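Local coordinates for protein precorrin-6Y C5,15-methyltransferase (Decarboxylating) (Geobacter metallireducens, PDB 3E05) that probably methylates precorrin-6Y at C5 and C15 with S-adenosylmethionine and decarboxylates it in cobalamin biosynthesis, this chain being the C-terminal domain of the whole enzyme, at residues P100-I114 with A127-N141. Numbering follows the deposited sequence.
Sequences PEGLDDLPDPDRVFI and AVDRRLKSEGVIVLN
Arg131, at the end of helix 121-131, reaches into the loop 103-108. Its CB packs on Pro109 CD at 3.8 Å. Bends at chi2 (-80°) and chi3 (-47°) then fold the chain back, bringing the guanidinium edge against the loop. NE donates to Asp108 OD1 (2.9 Å), which it meets from above the carboxylate plane. NH2 forms a salt bridge with the same OD1 and also donates to Leu106 O (2.7 Å). NH1 ends the chain with a bond to Leu103 O (2.7 Å), tilted out of the carbonyl plane; Leu106 N binds that oxygen from the opposite face. All three acceptors lie near the guanidinium plane, which fixes its rotation. A lysine in its place has one ammonium group and no flat set of donors, so it would probably hold at most part of this set, leaving Leu106 O without its Arg131 bond or Asp108 without its charged mate. A water joins Asp108 OD2 to Arg131 O.

The segments belong to a beta-alpha-beta unit: strand 111-114, helix 121-131, strand 137-142. The two strands are parallel neighbours in the mixed sheet of a Rossmann-like methyltransferase domain. Val112 O accepts from Val139 N (2.9 Å), and Ile114 N donates to Val139 O. Val112 points at the helix, its CG2 meeting Val128 CG1 tip to tip at 3.8 Å. Ile114 lies beside Leu140 on the same face. On the other face, Asn141 CG sits at the edge of the Phe113 ring (CE1, 3.6 Å), amide and ring planes 80° apart. The Asn141 OD1 is bound by Thr32 of helix 26-35.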
loop_
_atom_site.group_PDB
_atom_site.type_symbol
_atom_site.label_atom_id
_atom_site.label_comp_id
_atom_site.label_asym_id
_atom_site.label_seq_id
_atom_site.Cartn_x
_atom_site.Cartn_y
_atom_site.Cartn_z
ATOM N N PRO D 100 -33.073 2.697 5.489
ATOM C CA PRO D 100 -33.516 3.522 6.630
ATOM C C PRO D 100 -34.758 3.066 7.420
ATOM O O PRO D 100 -35.097 3.702 8.427
ATOM C CB PRO D 100 -33.758 4.897 5.995
ATOM C CG PRO D 100 -34.133 4.597 4.593
ATOM C CD PRO D 100 -33.379 3.354 4.202
ATOM N N GLU D 101 -35.426 2.002 6.970
ATOM C CA GLU D 101 -36.505 1.384 7.751
ATOM C C GLU D 101 -35.929 0.795 9.034
ATOM O O GLU D 101 -34.822 0.252 9.031
ATOM C CB GLU D 101 -37.204 0.269 6.967
ATOM C CG GLU D 101 -37.951 0.712 5.712
ATOM C CD GLU D 101 -38.729 -0.428 5.067
ATOM O OE1 GLU D 101 -39.898 -0.201 4.691
ATOM O OE2 GLU D 101 -38.180 -1.547 4.942
ATOM N N GLY D 102 -36.673 0.920 10.128
ATOM C CA GLY D 102 -36.231 0.393 11.408
ATOM C C GLY D 102 -35.344 1.316 12.221
ATOM O O GLY D 102 -34.920 0.957 13.316
ATOM N N LEU D 103 -35.049 2.500 11.694
ATOM C CA LEU D 103 -34.276 3.486 12.452
ATOM C C LEU D 103 -35.160 4.278 13.408
ATOM O O LEU D 103 -34.674 4.831 14.390
ATOM C CB LEU D 103 -33.529 4.454 11.523
ATOM C CG LEU D 103 -32.483 3.922 10.539
ATOM C CD1 LEU D 103 -31.920 5.077 9.723
ATOM C CD2 LEU D 103 -31.362 3.178 11.235
ATOM N N ASP D 104 -36.457 4.321 13.114
ATOM C CA ASP D 104 -37.393 5.178 13.853
ATOM C C ASP D 104 -37.567 4.784 15.319
ATOM O O ASP D 104 -37.642 5.650 16.184
ATOM C CB ASP D 104 -38.744 5.245 13.134
ATOM C CG ASP D 104 -38.634 5.851 11.744
ATOM O OD1 ASP D 104 -37.905 6.856 11.583
ATOM O OD2 ASP D 104 -39.274 5.316 10.812
ATOM N N ASP D 105 -37.598 3.484 15.592
ATOM C CA ASP D 105 -37.778 2.975 16.954
ATOM C C ASP D 105 -36.511 3.039 17.816
ATOM O O ASP D 105 -36.577 2.853 19.040
ATOM C CB ASP D 105 -38.311 1.537 16.917
ATOM C CG ASP D 105 -39.798 1.464 16.580
ATOM O OD1 ASP D 105 -40.321 2.385 15.907
ATOM O OD2 ASP D 105 -40.445 0.473 16.985
ATOM N N LEU D 106 -35.368 3.298 17.178
ATOM C CA LEU D 106 -34.082 3.392 17.868
ATOM C C LEU D 106 -33.910 4.754 18.535
ATOM O O LEU D 106 -34.459 5.745 18.050
ATOM C CB LEU D 106 -32.939 3.151 16.872
ATOM C CG LEU D 106 -32.978 1.918 15.969
ATOM C CD1 LEU D 106 -31.810 1.989 15.004
ATOM C CD2 LEU D 106 -32.927 0.626 16.756
ATOM N N PRO D 107 -33.148 4.816 19.648
ATOM C CA PRO D 107 -32.787 6.129 20.180
ATOM C C PRO D 107 -31.823 6.850 19.249
ATOM O O PRO D 107 -31.115 6.193 18.467
ATOM C CB PRO D 107 -32.095 5.814 21.509
ATOM C CG PRO D 107 -31.792 4.403 21.497
ATOM C CD PRO D 107 -32.621 3.714 20.474
ATOM N N ASP D 108 -31.823 8.181 19.326
ATOM C CA ASP D 108 -30.895 9.019 18.569
ATOM C C ASP D 108 -29.441 8.613 18.807
ATOM O O ASP D 108 -29.046 8.322 19.942
ATOM C CB ASP D 108 -31.101 10.494 18.892
ATOM C CG ASP D 108 -32.476 10.989 18.485
ATOM O OD1 ASP D 108 -33.326 10.160 18.102
ATOM O OD2 ASP D 108 -32.709 12.212 18.549
ATOM N N PRO D 109 -28.660 8.537 17.719
ATOM C CA PRO D 109 -27.294 8.034 17.825
ATOM C C PRO D 109 -26.249 9.131 18.042
ATOM O O PRO D 109 -26.383 10.248 17.533
ATOM C CB PRO D 109 -27.090 7.356 16.478
ATOM C CG PRO D 109 -27.908 8.210 15.505
ATOM C CD PRO D 109 -29.010 8.882 16.323
ATOM N N ASP D 110 -25.233 8.802 18.830
ATOM C CA ASP D 110 -24.038 9.605 18.937
ATOM C C ASP D 110 -23.059 9.194 17.831
ATOM O O ASP D 110 -22.250 9.997 17.394
ATOM C CB ASP D 110 -23.364 9.365 20.282
ATOM C CG ASP D 110 -24.202 9.870 21.452
ATOM O OD1 ASP D 110 -24.323 11.095 21.580
ATOM O OD2 ASP D 110 -24.711 9.042 22.233
ATOM N N ARG D 111 -23.127 7.927 17.432
ATOM C CA ARG D 111 -22.108 7.307 16.576
ATOM C C ARG D 111 -22.838 6.402 15.590
ATOM O O ARG D 111 -23.706 5.625 15.985
ATOM C CB ARG D 111 -21.117 6.493 17.423
ATOM C CG ARG D 111 -20.297 7.279 18.429
ATOM C CD ARG D 111 -19.469 8.357 17.752
ATOM N NE ARG D 111 -18.559 9.035 18.669
ATOM C CZ ARG D 111 -18.837 10.168 19.314
ATOM N NH1 ARG D 111 -20.017 10.769 19.165
ATOM N NH2 ARG D 111 -17.933 10.696 20.129
ATOM N N VAL D 112 -22.545 6.539 14.295
ATOM C CA VAL D 112 -23.111 5.621 13.335
ATOM C C VAL D 112 -22.003 5.070 12.459
ATOM O O VAL D 112 -21.214 5.842 11.907
ATOM C CB VAL D 112 -24.195 6.273 12.452
ATOM C CG1 VAL D 112 -24.664 5.294 11.401
ATOM C CG2 VAL D 112 -25.391 6.713 13.294
ATOM N N PHE D 113 -21.929 3.750 12.397
ATOM C CA PHE D 113 -21.077 3.055 11.442
ATOM C C PHE D 113 -21.972 2.478 10.363
ATOM O O PHE D 113 -22.973 1.826 10.651
ATOM C CB PHE D 113 -20.232 1.954 12.089
ATOM C CG PHE D 113 -19.422 1.162 11.086
ATOM C CD1 PHE D 113 -18.430 1.799 10.322
ATOM C CD2 PHE D 113 -19.679 -0.195 10.861
ATOM C CE1 PHE D 113 -17.671 1.069 9.361
ATOM C CE2 PHE D 113 -18.924 -0.921 9.917
ATOM C CZ PHE D 113 -17.912 -0.276 9.169
ATOM N N ILE D 114 -21.642 2.773 9.109
ATOM C CA ILE D 114 -22.349 2.199 7.986
ATOM C C ILE D 114 -21.443 1.178 7.287
ATOM O O ILE D 114 -20.506 1.550 6.557
ATOM C CB ILE D 114 -22.822 3.309 7.006
ATOM C CG1 ILE D 114 -23.699 4.333 7.748
ATOM C CG2 ILE D 114 -23.542 2.708 5.814
ATOM C CD1 ILE D 114 -23.839 5.666 7.048
ATOM N N ALA D 127 -31.326 9.994 6.527
ATOM C CA ALA D 127 -31.998 9.557 7.748
ATOM C C ALA D 127 -31.100 9.679 8.983
ATOM O O ALA D 127 -31.543 10.173 10.019
ATOM C CB ALA D 127 -32.522 8.149 7.587
ATOM N N VAL D 128 -29.839 9.254 8.854
ATOM C CA VAL D 128 -28.830 9.397 9.916
ATOM C C VAL D 128 -28.542 10.855 10.280
ATOM O O VAL D 128 -28.442 11.189 11.466
ATOM C CB VAL D 128 -27.480 8.687 9.538
ATOM C CG1 VAL D 128 -26.369 9.112 10.476
ATOM C CG2 VAL D 128 -27.640 7.192 9.582
ATOM N N ASP D 129 -28.394 11.702 9.261
ATOM C CA ASP D 129 -28.096 13.131 9.428
ATOM C C ASP D 129 -29.181 13.849 10.246
ATOM O O ASP D 129 -28.870 14.667 11.117
ATOM C CB ASP D 129 -27.923 13.791 8.053
ATOM C CG ASP D 129 -27.868 15.314 8.117
ATOM O OD1 ASP D 129 -26.883 15.869 8.659
ATOM O OD2 ASP D 129 -28.805 15.959 7.591
ATOM N N ARG D 130 -30.441 13.512 9.981
ATOM C CA ARG D 130 -31.577 14.087 10.711
ATOM C C ARG D 130 -31.556 13.731 12.193
ATOM O O ARG D 130 -31.904 14.554 13.046
ATOM C CB ARG D 130 -32.902 13.667 10.064
ATOM C CG ARG D 130 -33.232 14.504 8.846
ATOM C CD ARG D 130 -33.966 13.722 7.774
ATOM N NE ARG D 130 -35.430 13.888 7.853
ATOM C CZ ARG D 130 -36.236 14.014 6.787
ATOM N NH1 ARG D 130 -37.555 14.156 6.967
ATOM N NH2 ARG D 130 -35.732 14.015 5.542
ATOM N N ARG D 131 -31.112 12.516 12.485
ATOM C CA ARG D 131 -31.130 11.981 13.839
ATOM C C ARG D 131 -29.851 12.221 14.649
ATOM O O ARG D 131 -29.889 12.141 15.881
ATOM C CB ARG D 131 -31.415 10.477 13.796
ATOM C CG ARG D 131 -32.718 10.077 13.079
ATOM C CD ARG D 131 -33.980 10.256 13.932
ATOM N NE ARG D 131 -33.834 9.703 15.279
ATOM C CZ ARG D 131 -33.988 8.426 15.606
ATOM N NH1 ARG D 131 -34.312 7.522 14.693
ATOM N NH2 ARG D 131 -33.821 8.052 16.866
ATOM N N LEU D 132 -28.725 12.483 13.971
ATOM C CA LEU D 132 -27.412 12.451 14.633
ATOM C C LEU D 132 -27.264 13.527 15.699
ATOM O O LEU D 132 -27.491 14.711 15.424
ATOM C CB LEU D 132 -26.266 12.551 13.613
ATOM C CG LEU D 132 -24.861 12.210 14.142
ATOM C CD1 LEU D 132 -24.704 10.713 14.343
ATOM C CD2 LEU D 132 -23.769 12.768 13.214
ATOM N N LYS D 133 -26.881 13.095 16.903
ATOM C CA LYS D 133 -26.718 13.997 18.045
ATOM C C LYS D 133 -25.553 14.969 17.879
ATOM O O LYS D 133 -24.694 14.787 17.012
ATOM C CB LYS D 133 -26.574 13.195 19.340
ATOM C CG LYS D 133 -27.842 12.428 19.719
ATOM C CD LYS D 133 -27.577 11.395 20.797
ATOM C CE LYS D 133 -27.484 12.015 22.190
ATOM N NZ LYS D 133 -27.089 11.006 23.211
ATOM N N SER D 134 -25.556 16.013 18.709
ATOM C CA SER D 134 -24.497 17.005 18.745
ATOM C C SER D 134 -23.174 16.310 19.057
ATOM O O SER D 134 -23.136 15.372 19.857
ATOM C CB SER D 134 -24.802 18.066 19.804
ATOM O OG SER D 134 -23.842 19.103 19.754
ATOM N N GLU D 135 -22.111 16.755 18.385
ATOM C CA GLU D 135 -20.778 16.131 18.457
ATOM C C GLU D 135 -20.767 14.672 17.970
ATOM O O GLU D 135 -19.892 13.883 18.348
ATOM C CB GLU D 135 -20.180 16.230 19.866
ATOM C CG GLU D 135 -19.987 17.641 20.384
ATOM C CD GLU D 135 -19.480 17.648 21.809
ATOM O OE1 GLU D 135 -20.257 17.297 22.724
ATOM O OE2 GLU D 135 -18.300 17.998 22.019
ATOM N N GLY D 136 -21.729 14.331 17.114
ATOM C CA GLY D 136 -21.821 12.988 16.536
ATOM C C GLY D 136 -20.694 12.705 15.548
ATOM O O GLY D 136 -20.053 13.626 15.064
ATOM N N VAL D 137 -20.451 11.427 15.277
ATOM C CA VAL D 137 -19.459 10.980 14.284
ATOM C C VAL D 137 -20.107 9.889 13.439
ATOM O O VAL D 137 -20.718 8.969 13.979
ATOM C CB VAL D 137 -18.136 10.414 14.938
ATOM C CG1 VAL D 137 -17.082 9.997 13.855
ATOM C CG2 VAL D 137 -17.536 11.405 15.930
ATOM N N ILE D 138 -20.003 10.013 12.115
ATOM C CA ILE D 138 -20.384 8.939 11.195
ATOM C C ILE D 138 -19.118 8.363 10.555
ATOM O O ILE D 138 -18.263 9.115 10.082
ATOM C CB ILE D 138 -21.311 9.434 10.067
ATOM C CG1 ILE D 138 -22.549 10.150 10.634
ATOM C CG2 ILE D 138 -21.716 8.282 9.140
ATOM C CD1 ILE D 138 -23.247 11.024 9.614
ATOM N N VAL D 139 -19.018 7.043 10.529
ATOM C CA VAL D 139 -17.924 6.343 9.838
ATOM C C VAL D 139 -18.532 5.331 8.858
ATOM O O VAL D 139 -19.556 4.692 9.139
ATOM C CB VAL D 139 -16.933 5.708 10.842
ATOM C CG1 VAL D 139 -15.806 4.874 10.127
ATOM C CG2 VAL D 139 -16.308 6.806 11.717
ATOM N N LEU D 140 -17.934 5.252 7.674
ATOM C CA LEU D 140 -18.323 4.256 6.678
ATOM C C LEU D 140 -17.086 3.599 6.139
ATOM O O LEU D 140 -16.060 4.244 5.950
ATOM C CB LEU D 140 -19.061 4.863 5.483
ATOM C CG LEU D 140 -20.229 5.818 5.609
ATOM C CD1 LEU D 140 -19.704 7.222 5.717
ATOM C CD2 LEU D 140 -21.105 5.672 4.382
ATOM N N ASN D 141 -17.178 2.297 5.897
ATOM C CA ASN D 141 -16.100 1.592 5.200
ATOM C C ASN D 141 -16.536 1.296 3.769
ATOM O O ASN D 141 -17.558 0.635 3.529
ATOM C CB ASN D 141 -15.703 0.299 5.914
ATOM C CG ASN D 141 -14.879 0.539 7.192
ATOM O OD1 ASN D 141 -14.445 -0.416 7.814
ATOM N ND2 ASN D 141 -14.643 1.786 7.554
HETATM O O HOH W 1 -31.078 14.117 17.424
HETATM O O HOH W 2 -22.167 12.611 20.619
HETATM O O HOH W 3 -20.328 1.033 3.803
#